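Local coordinates for coenzyme F420-dependent N(5),N(10)-methenyltetrahydromethanopterin reductase-related protein (Desulfurobacterium thermolithotrophum DSM 11699, PDB 6HUZ), which is a bacterial paralogue of [Fe]-hydrogenase that binds the iron-guanylylpyridinol cofactor and uses tetrahydrofolate derivatives as substrates, at residues A34-F39 / V46-P51; A85-P90 / K98-I103; Y159-N164 / K179-A184. All coordinates share one frame; numbering follows the deposited sequence.

Interaction 1 (A34-F39 / V46-P51). With FE9 (iron-guanylyl pyridinol cofactor), chain B.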
loop_
_atom_site.group_PDB
_atom_site.type_symbol
_atom_site.label_atom_id
_atom_site.label_comp_id
_atom_site.label_asym_id
_atom_site.label_seq_id
_atom_site.Cartn_x
_atom_site.Cartn_y
_atom_site.Cartn_z
ATOM N N ALA A 34 -32.607 -9.835 0.872
ATOM C CA ALA A 34 -32.712 -9.444 -0.546
ATOM C C ALA A 34 -32.114 -10.534 -1.450
ATOM O O ALA A 34 -32.688 -10.841 -2.493
ATOM C CB ALA A 34 -31.956 -8.126 -0.783
ATOM N N MET A 35 -30.955 -11.089 -1.042
ATOM C CA MET A 35 -30.249 -12.148 -1.756
ATOM C C MET A 35 -31.189 -13.346 -1.870
ATOM O O MET A 35 -31.342 -13.910 -2.944
ATOM C CB MET A 35 -28.986 -12.568 -0.997
ATOM C CG MET A 35 -27.851 -11.562 -1.113
ATOM S SD MET A 35 -26.413 -12.082 -0.189
ATOM C CE MET A 35 -25.978 -13.549 -1.028
ATOM N N ALA A 36 -31.783 -13.743 -0.771
ATOM C CA ALA A 36 -32.749 -14.875 -0.721
ATOM C C ALA A 36 -33.912 -14.659 -1.678
ATOM O O ALA A 36 -34.251 -15.546 -2.440
ATOM C CB ALA A 36 -33.284 -15.037 0.695
ATOM N N VAL A 37 -34.539 -13.487 -1.625
ATOM C CA VAL A 37 -35.655 -13.151 -2.504
ATOM C C VAL A 37 -35.228 -13.296 -3.969
ATOM O O VAL A 37 -35.969 -13.874 -4.776
ATOM C CB VAL A 37 -36.191 -11.732 -2.184
ATOM C CG1 VAL A 37 -36.983 -11.150 -3.363
ATOM C CG2 VAL A 37 -37.062 -11.763 -0.918
ATOM N N GLU A 38 -34.040 -12.789 -4.323
ATOM C CA GLU A 38 -33.564 -12.891 -5.700
ATOM C C GLU A 38 -33.352 -14.332 -6.137
ATOM O O GLU A 38 -33.693 -14.665 -7.263
ATOM C CB GLU A 38 -32.244 -12.094 -5.883
ATOM C CG GLU A 38 -32.502 -10.600 -5.934
ATOM C CD GLU A 38 -31.287 -9.696 -5.788
ATOM O OE1 GLU A 38 -31.508 -8.472 -5.643
ATOM O OE2 GLU A 38 -30.133 -10.190 -5.809
ATOM N N PHE A 39 -32.760 -15.176 -5.269
ATOM C CA PHE A 39 -32.507 -16.582 -5.628
ATOM C C PHE A 39 -33.870 -17.303 -5.761
ATOM O O PHE A 39 -34.058 -18.138 -6.652
ATOM C CB PHE A 39 -31.602 -17.266 -4.558
ATOM C CG PHE A 39 -30.203 -16.697 -4.344
ATOM C CD1 PHE A 39 -29.404 -16.344 -5.418
ATOM C CD2 PHE A 39 -29.686 -16.542 -3.065
ATOM C CE1 PHE A 39 -28.118 -15.827 -5.216
ATOM C CE2 PHE A 39 -28.405 -16.027 -2.870
ATOM C CZ PHE A 39 -27.629 -15.684 -3.947
ATOM N N VAL A 46 -35.133 -21.803 -1.838
ATOM C CA VAL A 46 -34.454 -20.994 -0.848
ATOM C C VAL A 46 -35.016 -20.987 0.569
ATOM O O VAL A 46 -36.224 -20.852 0.798
ATOM C CB VAL A 46 -34.424 -19.559 -1.406
ATOM C CG1 VAL A 46 -33.588 -18.641 -0.521
ATOM C CG2 VAL A 46 -33.887 -19.539 -2.835
ATOM N N THR A 47 -34.098 -21.106 1.519
ATOM C CA THR A 47 -34.378 -21.063 2.946
ATOM C C THR A 47 -33.530 -19.945 3.539
ATOM O O THR A 47 -32.353 -19.797 3.174
ATOM C CB THR A 47 -33.975 -22.365 3.628
ATOM O OG1 THR A 47 -34.691 -23.441 3.031
ATOM C CG2 THR A 47 -34.271 -22.352 5.119
ATOM N N LEU A 48 -34.117 -19.167 4.455
ATOM C CA LEU A 48 -33.394 -18.108 5.140
ATOM C C LEU A 48 -33.546 -18.410 6.615
ATOM O O LEU A 48 -34.663 -18.481 7.144
ATOM C CB LEU A 48 -33.874 -16.693 4.819
ATOM C CG LEU A 48 -32.961 -15.610 5.424
ATOM C CD1 LEU A 48 -32.618 -14.535 4.419
ATOM C CD2 LEU A 48 -33.573 -15.027 6.699
ATOM N N SER A 49 -32.430 -18.653 7.261
ATOM C CA SER A 49 -32.399 -18.968 8.668
ATOM C C SER A 49 -31.845 -17.776 9.425
ATOM O O SER A 49 -30.801 -17.233 9.058
ATOM C CB SER A 49 -31.537 -20.198 8.922
ATOM O OG SER A 49 -31.651 -20.634 10.267
ATOM N N ASP A 50 -32.549 -17.358 10.473
ATOM C CA ASP A 50 -32.107 -16.236 11.307
ATOM C C ASP A 50 -32.811 -16.377 12.640
ATOM O O ASP A 50 -34.009 -16.565 12.671
ATOM C CB ASP A 50 -32.421 -14.878 10.669
ATOM C CG ASP A 50 -31.852 -13.699 11.438
ATOM O OD1 ASP A 50 -32.138 -13.580 12.644
ATOM O OD2 ASP A 50 -31.130 -12.892 10.832
ATOM N N PRO A 51 -32.098 -16.282 13.762
ATOM C CA PRO A 51 -32.763 -16.429 15.064
ATOM C C PRO A 51 -33.771 -15.346 15.413
ATOM O O PRO A 51 -34.608 -15.570 16.271
ATOM C CB PRO A 51 -31.587 -16.393 16.061
ATOM C CG PRO A 51 -30.541 -15.645 15.387
ATOM C CD PRO A 51 -30.654 -16.019 13.924
HETATM O O2 FE9 B . -22.804 -4.390 5.971
HETATM FE FE FE9 B . -21.734 -6.278 3.586
HETATM C C1F FE9 B . -23.369 -5.860 2.875
HETATM O O1F FE9 B . -24.379 -5.606 2.432
HETATM C C2F FE9 B . -21.008 -6.109 1.908
HETATM O O2F FE9 B . -20.581 -6.034 0.865
HETATM C C8 FE9 B . -21.933 -8.165 3.412
HETATM O O18 FE9 B . -21.713 -8.758 2.371
HETATM C C7 FE9 B . -22.369 -8.950 4.639
HETATM C C6 FE9 B . -22.782 -7.922 5.654
HETATM N N1 FE9 B . -22.570 -6.572 5.329
HETATM C C5 FE9 B . -23.404 -8.338 6.922
HETATM C C5M FE9 B . -23.564 -9.800 7.227
HETATM C C4 FE9 B . -23.805 -7.293 7.877
HETATM C C3 FE9 B . -23.571 -5.863 7.530
HETATM C C3M FE9 B . -23.974 -4.737 8.448
HETATM C C2 FE9 B . -22.941 -5.541 6.195
HETATM O O3P FE9 B . -24.301 -7.707 9.075
HETATM P P1 FE9 B . -25.874 -7.701 9.444
HETATM O O1P FE9 B . -26.577 -6.789 8.556
HETATM O O2P FE9 B . -25.997 -7.092 10.937
HETATM O "O5'" FE9 B . -26.364 -9.210 9.298
HETATM C "C5'" FE9 B . -25.995 -10.228 10.216
HETATM C "C4'" FE9 B . -27.234 -11.094 10.412
HETATM O "O4'" FE9 B . -26.896 -12.241 11.183
HETATM C "C1'" FE9 B . -28.025 -12.576 11.979
HETATM C "C2'" FE9 B . -28.557 -11.230 12.423
HETATM O "O2'" FE9 B . -29.920 -11.255 12.871
HETATM C "C3'" FE9 B . -28.350 -10.380 11.175
HETATM O "O3'" FE9 B . -29.516 -10.314 10.351
HETATM N N9A FE9 B . -27.622 -13.510 13.046
HETATM C C4A FE9 B . -27.666 -14.810 12.871
HETATM N N3A FE9 B . -28.104 -15.590 11.856
HETATM C C2A FE9 B . -28.076 -16.931 12.006
HETATM N N2A FE9 B . -28.484 -17.673 10.953
HETATM N N1A FE9 B . -27.652 -17.550 13.125
HETATM C C6A FE9 B . -27.251 -16.871 14.215
HETATM O O6A FE9 B . -26.845 -17.456 15.233
HETATM C C5A FE9 B . -27.217 -15.409 14.135
HETATM N N7A FE9 B . -26.880 -14.398 14.949
HETATM C C8A FE9 B . -27.128 -13.247 14.272
HETATM O O HOH W 1 -20.818 -4.352 4.294
#
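The Phe-39 ring carries the carbonyl Met-35 O over one face, 3.1 Å above the ring plane and offset toward its rim, while its own CB makes the contact with Val-46. The second flat group is the guanine of the cofactor. Pro-51 lies on one face, with CD 3.3 Å from FE9 N3A and CG over the C5A-C6A bond of the six-membered ring; at the edge the amino group N2A donates a weak, bent bond to Ser-49 O (131° at the hydrogen).

Between helix and strand the packing is carried mainly by apolar side chains, though Val-46 CG1 also lies against the carbonyl Ala-36 O. Val-46 holds CG1 anti to its backbone N (chi1 -173°), and its two methyls therefore straddle one turn of the helix: CG2 rests 3.7 Å from Phe-39 CB and CG1 turns to Ala-36. Ala-36 CB fits between two branches, 3.8 Å from both Val-46 CG1 and Leu-48 CD1.

Beyond the strand, Asp-50 uses a single carboxylate oxygen for both ribose hydroxyls. FE9 O2' donates to Asp-50 OD2 over 2.9 Å and FE9 O3' to the same atom over 3.1 Å. Phe-8 N also binds OD2, and Asn-52 N binds OD1, which should fix the carboxylate's rotation. An alanine here takes away the acceptor shared by both ribose hydroxyls and Phe-8 N, and the ribose would probably be less firmly placed. An acidic residue at the end of the second strand, gripping a ribose, is a classic Rossmann feature.

Helix 34-39 runs nearly antiparallel to strand 46-49 (166°, axes 8.4 Å apart). The strand is hydrogen-bonded on one flank to strand 2-6 and on the other to strand 70-72, and the helix also touches Tyr-159 of strand 158-163.

Interaction 2 (A85-P90 / K98-I103). With FE9 (iron-guanylyl pyridinol cofactor), chain B.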
loop_
_atom_site.group_PDB
_atom_site.type_symbol
_atom_site.label_atom_id
_atom_site.label_comp_id
_atom_site.label_asym_id
_atom_site.label_seq_id
_atom_site.Cartn_x
_atom_site.Cartn_y
_atom_site.Cartn_z
ATOM N N ALA A 85 -24.528 -22.835 1.291
ATOM C CA ALA A 85 -24.830 -22.205 2.571
ATOM C C ALA A 85 -24.103 -20.862 2.528
ATOM O O ALA A 85 -22.876 -20.837 2.432
ATOM C CB ALA A 85 -24.328 -23.066 3.729
ATOM N N ILE A 86 -24.853 -19.749 2.531
ATOM C CA ILE A 86 -24.279 -18.416 2.465
ATOM C C ILE A 86 -24.337 -17.758 3.836
ATOM O O ILE A 86 -25.424 -17.609 4.392
ATOM C CB ILE A 86 -24.941 -17.530 1.393
ATOM C CG1 ILE A 86 -24.750 -18.161 -0.006
ATOM C CG2 ILE A 86 -24.269 -16.122 1.438
ATOM C CD1 ILE A 86 -25.668 -17.649 -1.062
ATOM N N LEU A 87 -23.171 -17.340 4.362
ATOM C CA LEU A 87 -23.117 -16.727 5.678
ATOM C C LEU A 87 -23.187 -15.207 5.663
ATOM O O LEU A 87 -22.145 -14.553 5.583
ATOM C CB LEU A 87 -21.860 -17.217 6.410
ATOM C CG LEU A 87 -21.764 -18.737 6.589
ATOM C CD1 LEU A 87 -20.434 -19.130 7.181
ATOM C CD2 LEU A 87 -22.897 -19.273 7.488
ATOM N N PHE A 88 -24.419 -14.647 5.748
ATOM C CA PHE A 88 -24.653 -13.189 5.811
ATOM C C PHE A 88 -24.748 -12.976 7.346
ATOM O O PHE A 88 -25.766 -12.538 7.858
ATOM C CB PHE A 88 -25.990 -12.825 5.099
ATOM C CG PHE A 88 -26.050 -11.371 4.699
ATOM C CD1 PHE A 88 -26.534 -10.410 5.582
ATOM C CD2 PHE A 88 -25.574 -10.954 3.457
ATOM C CE1 PHE A 88 -26.512 -9.058 5.243
ATOM C CE2 PHE A 88 -25.568 -9.597 3.113
ATOM C CZ PHE A 88 -26.012 -8.657 4.017
ATOM N N THR A 89 -23.685 -13.354 8.065
ATOM C CA THR A 89 -23.653 -13.355 9.529
ATOM C C THR A 89 -22.891 -12.165 10.141
ATOM O O THR A 89 -22.147 -11.474 9.460
ATOM C CB THR A 89 -23.121 -14.728 9.932
ATOM O OG1 THR A 89 -21.921 -14.982 9.213
ATOM C CG2 THR A 89 -24.108 -15.847 9.574
ATOM N N PRO A 90 -23.085 -11.903 11.441
ATOM C CA PRO A 90 -22.438 -10.724 12.050
ATOM C C PRO A 90 -20.923 -10.519 11.947
ATOM O O PRO A 90 -20.132 -11.449 11.893
ATOM C CB PRO A 90 -22.820 -10.834 13.532
ATOM C CG PRO A 90 -24.065 -11.620 13.560
ATOM C CD PRO A 90 -23.947 -12.605 12.405
ATOM N N LYS A 98 -19.273 -20.067 14.964
ATOM C CA LYS A 98 -20.238 -20.916 15.633
ATOM C C LYS A 98 -21.203 -21.548 14.634
ATOM O O LYS A 98 -21.357 -22.769 14.619
ATOM C CB LYS A 98 -21.002 -20.099 16.689
ATOM C CG LYS A 98 -21.869 -20.937 17.625
ATOM C CD LYS A 98 -23.269 -20.341 17.809
ATOM C CE LYS A 98 -24.210 -20.752 16.701
ATOM N NZ LYS A 98 -25.463 -19.954 16.695
ATOM N N ILE A 99 -21.845 -20.720 13.794
ATOM C CA ILE A 99 -22.815 -21.206 12.806
ATOM C C ILE A 99 -22.173 -22.217 11.865
ATOM O O ILE A 99 -22.735 -23.292 11.647
ATOM C CB ILE A 99 -23.445 -20.015 12.020
ATOM C CG1 ILE A 99 -24.242 -19.088 12.957
ATOM C CG2 ILE A 99 -24.351 -20.512 10.899
ATOM C CD1 ILE A 99 -24.267 -17.668 12.534
ATOM N N ALA A 100 -20.998 -21.875 11.293
ATOM C CA ALA A 100 -20.301 -22.767 10.364
ATOM C C ALA A 100 -19.950 -24.122 10.999
ATOM O O ALA A 100 -20.090 -25.163 10.363
ATOM C CB ALA A 100 -19.043 -22.091 9.864
ATOM N N GLU A 101 -19.503 -24.112 12.249
ATOM C CA GLU A 101 -19.128 -25.348 12.926
ATOM C C GLU A 101 -20.353 -26.199 13.238
ATOM O O GLU A 101 -20.292 -27.425 13.187
ATOM C CB GLU A 101 -18.400 -24.989 14.227
ATOM C CG GLU A 101 -17.595 -26.113 14.854
ATOM C CD GLU A 101 -16.524 -25.617 15.813
ATOM O OE1 GLU A 101 -15.571 -26.384 16.083
ATOM O OE2 GLU A 101 -16.633 -24.462 16.290
ATOM N N THR A 102 -21.464 -25.541 13.569
ATOM C CA THR A 102 -22.718 -26.215 13.927
ATOM C C THR A 102 -23.400 -26.872 12.725
ATOM O O THR A 102 -23.911 -27.980 12.864
ATOM C CB THR A 102 -23.627 -25.195 14.633
ATOM O OG1 THR A 102 -22.948 -24.699 15.787
ATOM C CG2 THR A 102 -24.960 -25.770 15.047
ATOM N N ILE A 103 -23.415 -26.205 11.547
ATOM C CA ILE A 103 -24.075 -26.769 10.346
ATOM C C ILE A 103 -23.200 -27.745 9.570
ATOM O O ILE A 103 -23.714 -28.532 8.782
ATOM C CB ILE A 103 -24.566 -25.648 9.394
ATOM C CG1 ILE A 103 -23.379 -24.941 8.691
ATOM C CG2 ILE A 103 -25.497 -24.679 10.145
ATOM C CD1 ILE A 103 -23.734 -23.810 7.720
HETATM O O2 FE9 B . -22.804 -4.390 5.971
HETATM FE FE FE9 B . -21.734 -6.278 3.586
HETATM C C1F FE9 B . -23.369 -5.860 2.875
HETATM O O1F FE9 B . -24.379 -5.606 2.432
HETATM C C2F FE9 B . -21.008 -6.109 1.908
HETATM O O2F FE9 B . -20.581 -6.034 0.865
HETATM C C8 FE9 B . -21.933 -8.165 3.412
HETATM O O18 FE9 B . -21.713 -8.758 2.371
HETATM C C7 FE9 B . -22.369 -8.950 4.639
HETATM C C6 FE9 B . -22.782 -7.922 5.654
HETATM N N1 FE9 B . -22.570 -6.572 5.329
HETATM C C5 FE9 B . -23.404 -8.338 6.922
HETATM C C5M FE9 B . -23.564 -9.800 7.227
HETATM C C4 FE9 B . -23.805 -7.293 7.877
HETATM C C3 FE9 B . -23.571 -5.863 7.530
HETATM C C3M FE9 B . -23.974 -4.737 8.448
HETATM C C2 FE9 B . -22.941 -5.541 6.195
HETATM O O3P FE9 B . -24.301 -7.707 9.075
HETATM P P1 FE9 B . -25.874 -7.701 9.444
HETATM O O1P FE9 B . -26.577 -6.789 8.556
HETATM O O2P FE9 B . -25.997 -7.092 10.937
HETATM O "O5'" FE9 B . -26.364 -9.210 9.298
HETATM C "C5'" FE9 B . -25.995 -10.228 10.216
HETATM C "C4'" FE9 B . -27.234 -11.094 10.412
HETATM O "O4'" FE9 B . -26.896 -12.241 11.183
HETATM C "C1'" FE9 B . -28.025 -12.576 11.979
HETATM C "C2'" FE9 B . -28.557 -11.230 12.423
HETATM O "O2'" FE9 B . -29.920 -11.255 12.871
HETATM C "C3'" FE9 B . -28.350 -10.380 11.175
HETATM O "O3'" FE9 B . -29.516 -10.314 10.351
HETATM N N9A FE9 B . -27.622 -13.510 13.046
HETATM C C4A FE9 B . -27.666 -14.810 12.871
HETATM N N3A FE9 B . -28.104 -15.590 11.856
HETATM C C2A FE9 B . -28.076 -16.931 12.006
HETATM N N2A FE9 B . -28.484 -17.673 10.953
HETATM N N1A FE9 B . -27.652 -17.550 13.125
HETATM C C6A FE9 B . -27.251 -16.871 14.215
HETATM O O6A FE9 B . -26.845 -17.456 15.233
HETATM C C5A FE9 B . -27.217 -15.409 14.135
HETATM N N7A FE9 B . -26.880 -14.398 14.949
HETATM C C8A FE9 B . -27.128 -13.247 14.272
HETATM O O HOH W 1 -20.818 -4.352 4.294
#
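Ile-99 and Thr-89 meet end on, with Thr-89 CG2 and Ile-99 CD1 only 3.5 Å apart, tighter than usual for two methyls. The rotamer of Ile-99 lets its two branches serve different surfaces. CG1 lies anti to the carbonyl carbon (chi1 -63°) and wedges CD1 between Thr-89 CG2 and the guanine face opposite Pro-51, 3.4 Å from FE9 N1A, whereas the CG2 branch turns back into the core and meets Leu-87 CD2 at 3.9 Å. Leu-87 and Ile-99 run alongside one another, pointing opposite ways; the other leucine methyl, CD1, lies 4.2 Å from Ala-100 CB. One helical turn on, Ile-103 puts CG1 in the crowded position between backbone N and carbonyl carbon (chi1 71°), extending CD1 to within 4.1 Å of Ala-85 CB.

Thr-89 OG1 is hydrogen-bonded to Thr-96 OG1 in the first turn of the same helix. Phe-88, at the centre of an inverse gamma turn, points to the cofactor instead: the pyridinol methyl C5M sits 3.4 Å above one face of its ring, toward the rim. Lys-98 bends at its second and third torsions to bring NZ 3.2 Å from FE9 O6A, a weak bond to the guanine carbonyl. Lys-98 O accepts both Thr-102 N and, from above the carbonyl plane at 2.8 Å, Thr-102 OG1.

Strand 85-87 and helix 98-103 run nearly antiparallel (163°), as expected within the beta-alpha-beta crossover from strand 84-87 to strand 112-115. Such a strand end, bearing the residues that meet the nucleotide, is typical of a Rossmann fold.

Interaction 3 (Y159-N164 / K179-A184). With EDO (1,2-ethanediol), chain F.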
loop_
_atom_site.group_PDB
_atom_site.type_symbol
_atom_site.label_atom_id
_atom_site.label_comp_id
_atom_site.label_asym_id
_atom_site.label_seq_id
_atom_site.Cartn_x
_atom_site.Cartn_y
_atom_site.Cartn_z
ATOM N N TYR A 159 -21.372 -10.478 -7.924
ATOM C CA TYR A 159 -20.882 -11.186 -6.744
ATOM C C TYR A 159 -19.368 -11.471 -6.973
ATOM O O TYR A 159 -18.952 -11.726 -8.112
ATOM C CB TYR A 159 -21.576 -12.522 -6.532
ATOM C CG TYR A 159 -22.972 -12.427 -5.963
ATOM C CD1 TYR A 159 -23.183 -12.045 -4.644
ATOM C CD2 TYR A 159 -24.086 -12.731 -6.741
ATOM C CE1 TYR A 159 -24.461 -11.967 -4.112
ATOM C CE2 TYR A 159 -25.373 -12.661 -6.216
ATOM C CZ TYR A 159 -25.556 -12.273 -4.900
ATOM O OH TYR A 159 -26.807 -12.173 -4.360
ATOM N N LEU A 160 -18.581 -11.450 -5.890
ATOM C CA LEU A 160 -17.176 -11.791 -5.923
ATOM C C LEU A 160 -17.154 -13.205 -5.374
ATOM O O LEU A 160 -17.643 -13.431 -4.257
ATOM C CB LEU A 160 -16.338 -10.845 -5.057
ATOM C CG LEU A 160 -16.441 -9.369 -5.396
ATOM C CD1 LEU A 160 -15.351 -8.571 -4.642
ATOM C CD2 LEU A 160 -16.312 -9.133 -6.872
ATOM N N ILE A 161 -16.616 -14.149 -6.169
ATOM C CA ILE A 161 -16.542 -15.583 -5.870
ATOM C C ILE A 161 -15.107 -16.036 -5.759
ATOM O O ILE A 161 -14.317 -15.954 -6.717
ATOM C CB ILE A 161 -17.340 -16.411 -6.938
ATOM C CG1 ILE A 161 -18.822 -16.012 -6.936
ATOM C CG2 ILE A 161 -17.210 -17.933 -6.713
ATOM C CD1 ILE A 161 -19.532 -16.380 -8.245
ATOM N N ALA A 162 -14.755 -16.516 -4.579
ATOM C CA ALA A 162 -13.373 -16.937 -4.307
ATOM C C ALA A 162 -12.959 -18.200 -5.047
ATOM O O ALA A 162 -13.678 -19.180 -5.022
ATOM C CB ALA A 162 -13.186 -17.147 -2.804
ATOM N N THR A 163 -11.778 -18.180 -5.673
ATOM C CA THR A 163 -11.238 -19.330 -6.388
ATOM C C THR A 163 -9.980 -19.828 -5.640
ATOM O O THR A 163 -9.565 -19.228 -4.652
ATOM C CB THR A 163 -10.845 -18.947 -7.824
ATOM O OG1 THR A 163 -9.672 -18.137 -7.777
ATOM C CG2 THR A 163 -11.970 -18.234 -8.572
ATOM N N ASN A 164 -9.375 -20.925 -6.141
ATOM C CA ASN A 164 -8.168 -21.507 -5.556
ATOM C C ASN A 164 -6.900 -20.796 -6.041
ATOM O O ASN A 164 -5.801 -21.178 -5.641
ATOM C CB ASN A 164 -8.062 -22.988 -5.930
ATOM C CG ASN A 164 -9.232 -23.817 -5.447
ATOM O OD1 ASN A 164 -9.565 -23.815 -4.259
ATOM N ND2 ASN A 164 -9.892 -24.548 -6.351
ATOM N N LYS A 179 -21.699 -23.739 -9.424
ATOM C CA LYS A 179 -22.983 -23.516 -8.753
ATOM C C LYS A 179 -23.097 -22.053 -8.323
ATOM O O LYS A 179 -24.145 -21.455 -8.510
ATOM C CB LYS A 179 -23.143 -24.431 -7.533
ATOM C CG LYS A 179 -23.416 -25.883 -7.881
ATOM C CD LYS A 179 -23.831 -26.653 -6.660
ATOM C CE LYS A 179 -23.638 -28.140 -6.838
ATOM N NZ LYS A 179 -24.213 -28.907 -5.698
ATOM N N LEU A 180 -22.005 -21.473 -7.773
ATOM C CA LEU A 180 -21.998 -20.085 -7.319
ATOM C C LEU A 180 -22.159 -19.162 -8.502
ATOM O O LEU A 180 -22.985 -18.244 -8.458
ATOM C CB LEU A 180 -20.703 -19.790 -6.549
ATOM C CG LEU A 180 -20.501 -20.685 -5.319
ATOM C CD1 LEU A 180 -19.289 -20.250 -4.526
ATOM C CD2 LEU A 180 -21.746 -20.705 -4.441
ATOM N N LYS A 181 -21.402 -19.422 -9.582
ATOM C CA LYS A 181 -21.511 -18.629 -10.805
ATOM C C LYS A 181 -22.971 -18.623 -11.296
ATOM O O LYS A 181 -23.461 -17.583 -11.738
ATOM C CB LYS A 181 -20.620 -19.209 -11.913
ATOM C CG LYS A 181 -19.169 -18.829 -11.781
ATOM C CD LYS A 181 -18.288 -19.623 -12.753
ATOM C CE LYS A 181 -18.476 -19.219 -14.201
ATOM N NZ LYS A 181 -17.548 -19.969 -15.103
ATOM N N LYS A 182 -23.657 -19.784 -11.224
ATOM C CA LYS A 182 -25.056 -19.914 -11.654
ATOM C C LYS A 182 -25.966 -19.070 -10.751
ATOM O O LYS A 182 -26.819 -18.347 -11.260
ATOM C CB LYS A 182 -25.480 -21.391 -11.685
ATOM C CG LYS A 182 -26.853 -21.620 -12.296
ATOM C CD LYS A 182 -27.064 -23.077 -12.684
ATOM C CE LYS A 182 -28.498 -23.554 -12.531
ATOM N NZ LYS A 182 -29.483 -22.659 -13.199
ATOM N N LEU A 183 -25.771 -19.115 -9.413
ATOM C CA LEU A 183 -26.591 -18.291 -8.518
ATOM C C LEU A 183 -26.489 -16.822 -8.969
ATOM O O LEU A 183 -27.515 -16.136 -9.047
ATOM C CB LEU A 183 -26.170 -18.446 -7.039
ATOM C CG LEU A 183 -26.587 -19.772 -6.401
ATOM C CD1 LEU A 183 -26.123 -19.874 -4.948
ATOM C CD2 LEU A 183 -28.091 -19.980 -6.480
ATOM N N ALA A 184 -25.260 -16.359 -9.316
ATOM C CA ALA A 184 -25.030 -15.005 -9.782
ATOM C C ALA A 184 -25.699 -14.731 -11.137
ATOM O O ALA A 184 -26.523 -13.818 -11.243
ATOM C CB ALA A 184 -23.524 -14.738 -9.881
HETATM C C1 EDO F . -23.505 -20.616 -14.799
HETATM O O1 EDO F . -23.466 -19.187 -14.841
HETATM C C2 EDO F . -22.324 -21.135 -13.961
HETATM O O2 EDO F . -22.323 -22.552 -13.837
#
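Ile-161 overlaps Leu-180, the two side chains crossing obliquely, with Ile-161 CG2 3.8 Å from Leu-180 CD1. Its other branch, leading through CG1 held anti to the carbonyl carbon (chi1 -61°), carries CD1 onto the helix backbone itself, 3.8 Å from Lys-181 N. The isoleucine thus uses both branches on a single turn of helix. Near the start of the strand, Tyr-159 brings its ring edge to Ala-184: the methyl CB lies close to the ring plane, 3.8 Å from Tyr-159 CD2.

These pairs join the first strand and the helix of a beta-alpha-beta unit made of strand 158-163, helix 174-186 and strand 190-195. The axes of strand 159-163 and helix 179-184 are 9.6 Å apart and almost exactly antiparallel (178°), and the two strands of the unit pair in parallel through Tyr-159 and Ile-161.

Tyr-159 also packs on Met-35, Glu-38 and Phe-39 of helix 32-41 and meets His-156 edge-to-face. Leu-160, on the other side of the strand, packs against Ala-266 of the second subunit. On the helix's outer side a 1,2-ethanediol, probably from the crystallisation liquor, lies against Lys-181, where EDO C2 is 3.3 Å from Lys-181 CB.

Overall arrangement
The three contacts follow one another along the chain. Interactions 1 and 2, with centres 13 Å apart, belong to the same six-stranded parallel sheet, where strand 2-6 separates strands 45-49 and 84-87; both reach the cofactor, whose guanine end they hold jointly. Interaction 3, its centre about 17 Å and 18 Å from theirs, lies in the beta-alpha-beta unit of strands 158-163 and 190-195, next to the 141-144 edge of that sheet. Helix 32-41 bridges all three: Phe-39 CE2 packs 3.7 Å from Ile-86 CD1, and Phe-39 CE1 packs 3.7 Å from Leu-183 CB. Interactions 2 and 3 do not touch, their nearest atoms being about 5 Å apart, so this helix joins the sheet to that unit.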